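Local structure of MlnD (Bacillus methylotrophicus, 5IL5) at residues Q46-N51 and I111-T116; A266-V271 and E281-V286. The protein probably dehydrates polyketide intermediates held on an acyl carrier protein, as the dehydratase domain of a trans-acyltransferase synthase of macrolactin assembly. All blocks are in the same frame, centred on the assembly; numbering follows the deposited sequence.

Interaction 1. Residues Q46-N51 and I111-T116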
loop_
_atom_site.group_PDB
_atom_site.type_symbol
_atom_site.label_atom_id
_atom_site.label_comp_id
_atom_site.label_asym_id
_atom_site.label_seq_id
_atom_site.Cartn_x
_atom_site.Cartn_y
_atom_site.Cartn_z
ATOM N N GLN A 46 -5.292 -0.005 -8.665
ATOM C CA GLN A 46 -5.204 0.654 -7.370
ATOM C C GLN A 46 -6.258 0.095 -6.422
ATOM O O GLN A 46 -7.432 -0.025 -6.788
ATOM C CB GLN A 46 -5.412 2.152 -7.561
ATOM C CG GLN A 46 -5.505 2.979 -6.296
ATOM C CD GLN A 46 -4.151 3.337 -5.696
ATOM O OE1 GLN A 46 -3.152 3.445 -6.405
ATOM N NE2 GLN A 46 -4.118 3.531 -4.383
ATOM N N LYS A 47 -5.858 -0.241 -5.197
ATOM C CA LYS A 47 -6.845 -0.836 -4.307
ATOM C C LYS A 47 -6.323 -0.896 -2.881
ATOM O O LYS A 47 -5.112 -0.930 -2.646
ATOM C CB LYS A 47 -7.221 -2.231 -4.807
ATOM C CG LYS A 47 -6.018 -3.100 -5.118
ATOM C CD LYS A 47 -6.423 -4.357 -5.837
ATOM C CE LYS A 47 -5.222 -4.988 -6.491
ATOM N NZ LYS A 47 -5.510 -6.368 -6.926
ATOM N N PHE A 48 -7.267 -0.935 -1.938
ATOM C CA PHE A 48 -6.991 -0.969 -0.511
ATOM C C PHE A 48 -7.768 -2.106 0.138
ATOM O O PHE A 48 -8.823 -2.517 -0.350
ATOM C CB PHE A 48 -7.386 0.342 0.186
ATOM C CG PHE A 48 -6.707 1.574 -0.348
ATOM C CD1 PHE A 48 -7.180 2.219 -1.476
ATOM C CD2 PHE A 48 -5.634 2.125 0.326
ATOM C CE1 PHE A 48 -6.568 3.366 -1.945
ATOM C CE2 PHE A 48 -5.020 3.271 -0.138
ATOM C CZ PHE A 48 -5.490 3.891 -1.270
ATOM N N LEU A 49 -7.241 -2.601 1.256
ATOM C CA LEU A 49 -7.879 -3.664 2.027
ATOM C C LEU A 49 -8.806 -3.064 3.086
ATOM O O LEU A 49 -8.381 -2.228 3.891
ATOM C CB LEU A 49 -6.811 -4.532 2.692
ATOM C CG LEU A 49 -7.210 -5.914 3.206
ATOM C CD1 LEU A 49 -5.953 -6.730 3.414
ATOM C CD2 LEU A 49 -8.018 -5.860 4.482
ATOM N N ILE A 50 -10.062 -3.490 3.090
ATOM C CA ILE A 50 -11.047 -3.028 4.061
ATOM C C ILE A 50 -11.102 -4.022 5.213
ATOM O O ILE A 50 -11.137 -5.240 4.997
ATOM C CB ILE A 50 -12.438 -2.888 3.411
ATOM C CG1 ILE A 50 -12.408 -1.934 2.211
ATOM C CG2 ILE A 50 -13.480 -2.454 4.452
ATOM C CD1 ILE A 50 -12.579 -0.477 2.552
ATOM N N ASN A 51 -11.168 -3.514 6.442
ATOM C CA ASN A 51 -11.342 -4.382 7.603
ATOM C C ASN A 51 -12.196 -3.645 8.624
ATOM O O ASN A 51 -11.728 -2.697 9.260
ATOM C CB ASN A 51 -10.004 -4.805 8.204
ATOM C CG ASN A 51 -10.179 -5.735 9.384
ATOM O OD1 ASN A 51 -11.236 -6.367 9.539
ATOM N ND2 ASN A 51 -9.132 -5.872 10.196
ATOM N N ILE A 111 -12.675 -7.788 2.490
ATOM C CA ILE A 111 -13.288 -6.744 1.674
ATOM C C ILE A 111 -12.206 -5.800 1.169
ATOM O O ILE A 111 -11.311 -5.403 1.924
ATOM C CB ILE A 111 -14.343 -5.967 2.483
ATOM C CG1 ILE A 111 -15.421 -6.918 3.009
ATOM C CG2 ILE A 111 -14.966 -4.865 1.621
ATOM C CD1 ILE A 111 -16.015 -6.486 4.333
ATOM N N ARG A 112 -12.307 -5.419 -0.104
ATOM C CA ARG A 112 -11.364 -4.508 -0.735
ATOM C C ARG A 112 -12.132 -3.462 -1.525
ATOM O O ARG A 112 -13.275 -3.681 -1.934
ATOM C CB ARG A 112 -10.421 -5.238 -1.688
ATOM C CG ARG A 112 -11.111 -5.643 -2.975
ATOM C CD ARG A 112 -10.266 -6.534 -3.833
ATOM N NE ARG A 112 -10.920 -6.784 -5.112
ATOM C CZ ARG A 112 -10.300 -7.265 -6.181
ATOM N NH1 ARG A 112 -9.012 -7.557 -6.113
ATOM N NH2 ARG A 112 -10.965 -7.453 -7.310
ATOM N N ILE A 113 -11.482 -2.326 -1.769
ATOM C CA ILE A 113 -12.032 -1.282 -2.622
ATOM C C ILE A 113 -11.088 -1.076 -3.799
ATOM O O ILE A 113 -9.885 -0.863 -3.607
ATOM C CB ILE A 113 -12.245 0.033 -1.849
ATOM C CG1 ILE A 113 -12.804 1.114 -2.778
ATOM C CG2 ILE A 113 -10.951 0.499 -1.200
ATOM C CD1 ILE A 113 -13.330 2.330 -2.048
ATOM N N VAL A 114 -11.640 -1.126 -5.009
ATOM C CA VAL A 114 -10.898 -0.889 -6.240
ATOM C C VAL A 114 -11.271 0.496 -6.738
ATOM O O VAL A 114 -12.452 0.859 -6.735
ATOM C CB VAL A 114 -11.211 -1.959 -7.301
ATOM C CG1 VAL A 114 -10.418 -1.704 -8.582
ATOM C CG2 VAL A 114 -10.923 -3.349 -6.762
ATOM N N LEU A 115 -10.271 1.272 -7.143
ATOM C CA LEU A 115 -10.476 2.615 -7.668
ATOM C C LEU A 115 -9.869 2.714 -9.058
ATOM O O LEU A 115 -8.695 2.383 -9.253
ATOM C CB LEU A 115 -9.856 3.669 -6.753
ATOM C CG LEU A 115 -10.301 3.611 -5.294
ATOM C CD1 LEU A 115 -9.319 2.810 -4.461
ATOM C CD2 LEU A 115 -10.455 5.019 -4.756
ATOM N N THR A 116 -10.657 3.186 -10.013
ATOM C CA THR A 116 -10.212 3.247 -11.404
ATOM C C THR A 116 -10.273 4.687 -11.897
ATOM O O THR A 116 -11.380 5.245 -12.027
ATOM C CB THR A 116 -11.063 2.346 -12.299
ATOM O OG1 THR A 116 -11.118 1.028 -11.743
ATOM C CG2 THR A 116 -10.428 2.258 -13.681
#
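Phe48 and Ile113 face each other as an antiparallel hydrogen-bonded pair: Phe48 N donates to Ile113 O at 3.1 Å and Ile113 N returns a bond to Phe48 O at 3.0 Å. The next bond along, Leu115 N to Gln46 O, is nearly straight at the hydrogen (173°). The segment directions, 157° apart, confirm the antiparallel course.

On the face carrying Phe48, Ile50, Ile111, Ile113 and Leu115, the contacts are apolar. Leu115 CD1 reaches the rim of the Phe48 ring in its plane, 3.7 Å from Phe48 CD1, and the two side chains stand at about a right angle. Phe48 CB lies 3.8 Å from Ile113 CG2, the branch that chi1 of 179° leaves between the backbone N and the carbonyl carbon while CG1 runs off anti to N. At the far end Ile50 CB packs on Ile111 CG2.

The other face is mixed: Leu49 and Val114 share it with Lys47 and Arg112. Lys47 NZ comes within 3.8 Å of Arg112 NH1. Asp42 takes the lysine and Glu127 the arginine in salt bridges, which would be expected to offset this like-charge approach. Val114 CG2 sits 3.7 Å above one face of the Arg112 guanidinium, toward its rim.

Both segments belong to the predicted N-terminal hotdog fold. Strand 36-39 flanks 46-50 and strand 122-128 flanks 111-117, while helix 74-86 meets the apolar face, its Ala81 touching Phe48 and Ile113 and its Met77 touching Ile50. Phe43 of the second subunit packs on Gln46 and Leu115, placing this strand pair beside the dimer contact.

Interaction 2. Residues A266-V271 and E281-V286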
loop_
_atom_site.group_PDB
_atom_site.type_symbol
_atom_site.label_atom_id
_atom_site.label_comp_id
_atom_site.label_asym_id
_atom_site.label_seq_id
_atom_site.Cartn_x
_atom_site.Cartn_y
_atom_site.Cartn_z
ATOM N N ALA A 266 -38.254 9.012 -4.093
ATOM C CA ALA A 266 -36.899 9.550 -4.101
ATOM C C ALA A 266 -36.732 10.476 -2.906
ATOM O O ALA A 266 -37.667 11.188 -2.529
ATOM C CB ALA A 266 -36.614 10.320 -5.391
ATOM N N TYR A 267 -35.542 10.478 -2.313
ATOM C CA TYR A 267 -35.312 11.234 -1.094
ATOM C C TYR A 267 -34.061 12.093 -1.189
ATOM O O TYR A 267 -33.094 11.760 -1.879
ATOM C CB TYR A 267 -35.262 10.285 0.093
ATOM C CG TYR A 267 -36.578 9.571 0.216
ATOM C CD1 TYR A 267 -37.566 10.042 1.069
ATOM C CD2 TYR A 267 -36.857 8.463 -0.565
ATOM C CE1 TYR A 267 -38.784 9.408 1.159
ATOM C CE2 TYR A 267 -38.065 7.826 -0.485
ATOM C CZ TYR A 267 -39.028 8.299 0.377
ATOM O OH TYR A 267 -40.239 7.657 0.456
ATOM N N ASP A 268 -34.124 13.231 -0.509
ATOM C CA ASP A 268 -32.998 14.130 -0.306
ATOM C C ASP A 268 -32.772 14.252 1.192
ATOM O O ASP A 268 -33.735 14.326 1.958
ATOM C CB ASP A 268 -33.260 15.518 -0.908
ATOM C CG ASP A 268 -33.161 15.530 -2.420
ATOM O OD1 ASP A 268 -32.771 14.498 -2.998
ATOM O OD2 ASP A 268 -33.465 16.577 -3.031
ATOM N N VAL A 269 -31.512 14.238 1.614
ATOM C CA VAL A 269 -31.180 14.290 3.032
ATOM C C VAL A 269 -30.066 15.298 3.265
ATOM O O VAL A 269 -29.231 15.543 2.390
ATOM C CB VAL A 269 -30.781 12.910 3.583
ATOM C CG1 VAL A 269 -30.870 12.937 5.102
ATOM C CG2 VAL A 269 -31.653 11.820 2.982
ATOM N N TYR A 270 -30.068 15.901 4.453
ATOM C CA TYR A 270 -29.069 16.896 4.817
ATOM C C TYR A 270 -28.617 16.715 6.259
ATOM O O TYR A 270 -29.437 16.472 7.147
ATOM C CB TYR A 270 -29.615 18.316 4.649
ATOM C CG TYR A 270 -30.181 18.595 3.281
ATOM C CD1 TYR A 270 -31.488 18.258 2.961
ATOM C CD2 TYR A 270 -29.405 19.196 2.308
ATOM C CE1 TYR A 270 -32.003 18.519 1.706
ATOM C CE2 TYR A 270 -29.905 19.455 1.053
ATOM C CZ TYR A 270 -31.206 19.112 0.754
ATOM O OH TYR A 270 -31.711 19.371 -0.499
ATOM N N VAL A 271 -27.310 16.839 6.482
ATOM C CA VAL A 271 -26.739 16.969 7.819
ATOM C C VAL A 271 -26.476 18.448 8.065
ATOM O O VAL A 271 -25.890 19.131 7.217
ATOM C CB VAL A 271 -25.448 16.143 7.966
ATOM C CG1 VAL A 271 -24.869 16.292 9.369
ATOM C CG2 VAL A 271 -25.711 14.682 7.661
ATOM N N GLU A 281 -24.867 16.711 2.073
ATOM C CA GLU A 281 -26.111 16.538 1.337
ATOM C C GLU A 281 -26.095 15.169 0.679
ATOM O O GLU A 281 -25.108 14.810 0.030
ATOM C CB GLU A 281 -26.276 17.639 0.271
ATOM C CG GLU A 281 -27.526 17.513 -0.593
ATOM C CD GLU A 281 -27.571 18.532 -1.714
ATOM O OE1 GLU A 281 -26.565 19.251 -1.903
ATOM O OE2 GLU A 281 -28.611 18.593 -2.412
ATOM N N LEU A 282 -27.183 14.415 0.828
ATOM C CA LEU A 282 -27.421 13.222 0.016
ATOM C C LEU A 282 -28.695 13.426 -0.786
ATOM O O LEU A 282 -29.798 13.442 -0.227
ATOM C CB LEU A 282 -27.528 11.950 0.858
ATOM C CG LEU A 282 -26.206 11.295 1.235
ATOM C CD1 LEU A 282 -25.636 11.968 2.462
ATOM C CD2 LEU A 282 -26.392 9.797 1.435
ATOM N N SER A 283 -28.537 13.541 -2.092
ATOM C CA SER A 283 -29.640 13.805 -2.995
ATOM C C SER A 283 -30.061 12.528 -3.717
ATOM O O SER A 283 -29.241 11.655 -4.009
ATOM C CB SER A 283 -29.236 14.875 -4.009
ATOM O OG SER A 283 -30.357 15.338 -4.738
ATOM N N GLY A 284 -31.351 12.445 -4.019
ATOM C CA GLY A 284 -31.885 11.385 -4.858
ATOM C C GLY A 284 -31.582 9.973 -4.403
ATOM O O GLY A 284 -31.268 9.111 -5.236
ATOM N N LEU A 285 -31.694 9.704 -3.106
ATOM C CA LEU A 285 -31.654 8.330 -2.621
ATOM C C LEU A 285 -32.931 7.606 -3.028
ATOM O O LEU A 285 -34.037 8.100 -2.783
ATOM C CB LEU A 285 -31.498 8.305 -1.098
ATOM C CG LEU A 285 -31.420 6.944 -0.387
ATOM C CD1 LEU A 285 -30.666 7.049 0.932
ATOM C CD2 LEU A 285 -32.806 6.345 -0.155
ATOM N N VAL A 286 -32.780 6.431 -3.649
ATOM C CA VAL A 286 -33.905 5.644 -4.141
ATOM C C VAL A 286 -33.729 4.193 -3.709
ATOM O O VAL A 286 -32.646 3.620 -3.868
ATOM C CB VAL A 286 -34.042 5.736 -5.673
ATOM C CG1 VAL A 286 -35.363 5.135 -6.119
ATOM C CG2 VAL A 286 -33.934 7.185 -6.134
#
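Tyr267 and Leu285 form one antiparallel hydrogen-bonded pair, Leu282 and Val269 the other. In the first, Leu285 N reaches Tyr267 O at 2.8 Å; in the second, Leu282 N reaches Val269 O at the same 2.8 Å. Between these pairs the register slips by one residue, because Gly284 and Leu285 both stand opposite Tyr267. This is a G1 beta bulge, and the positive phi of Gly284 (55°) supports the assignment.

The side-chain hydrogen bonds converge on Asp268. Its OD1 accepts Gly284 N at 2.7 Å, nearly along the C-O axis, and also Ser283 OG at 3.1 Å, which arrives from above the carboxylate plane. Chi1 of -75° sets Asp268 CG beside its own backbone N and swings the carboxylate across to the bulge.

Van der Waals contacts divide between the faces. Tyr270 and Glu281 run side by side in the same direction, with Glu281 CG 3.5 Å from Tyr270 CE2 and the ring and carboxylate planes 23° apart. On the other face Tyr267 presents its ring edge to Leu285 O, and Val269 and Leu285 rest on Val225 of helix 215-229.

Two donors at Asp268 OD1 would be expected to stabilise the carboxylate's negative charge. They probably also help to hold the bulge at Gly284 and Leu285, through the Gly284 amide and the neighbouring Ser283 hydroxyl.

In the fold
From the N terminus, strand 46-50 runs first, and the chain then passes through helix 74-86 before 111-116 returns to pair with it, so interaction 1 closes a loop of 59 intervening residues within the predicted N-terminal hotdog fold. Interaction 2 opens only later, in the predicted C-terminal hotdog fold, where 266-271 and 281-286 are arms of one beta hairpin with nine residues between them. The two closures are in series, neither nested nor crossed. The centres of interactions 1 and 2 lie about 26 Å apart, on opposite sides of the chain's centre. Antiparallel strand pairing connects them through strands 92-98 and 239-245, which join the two halves of this double hotdog.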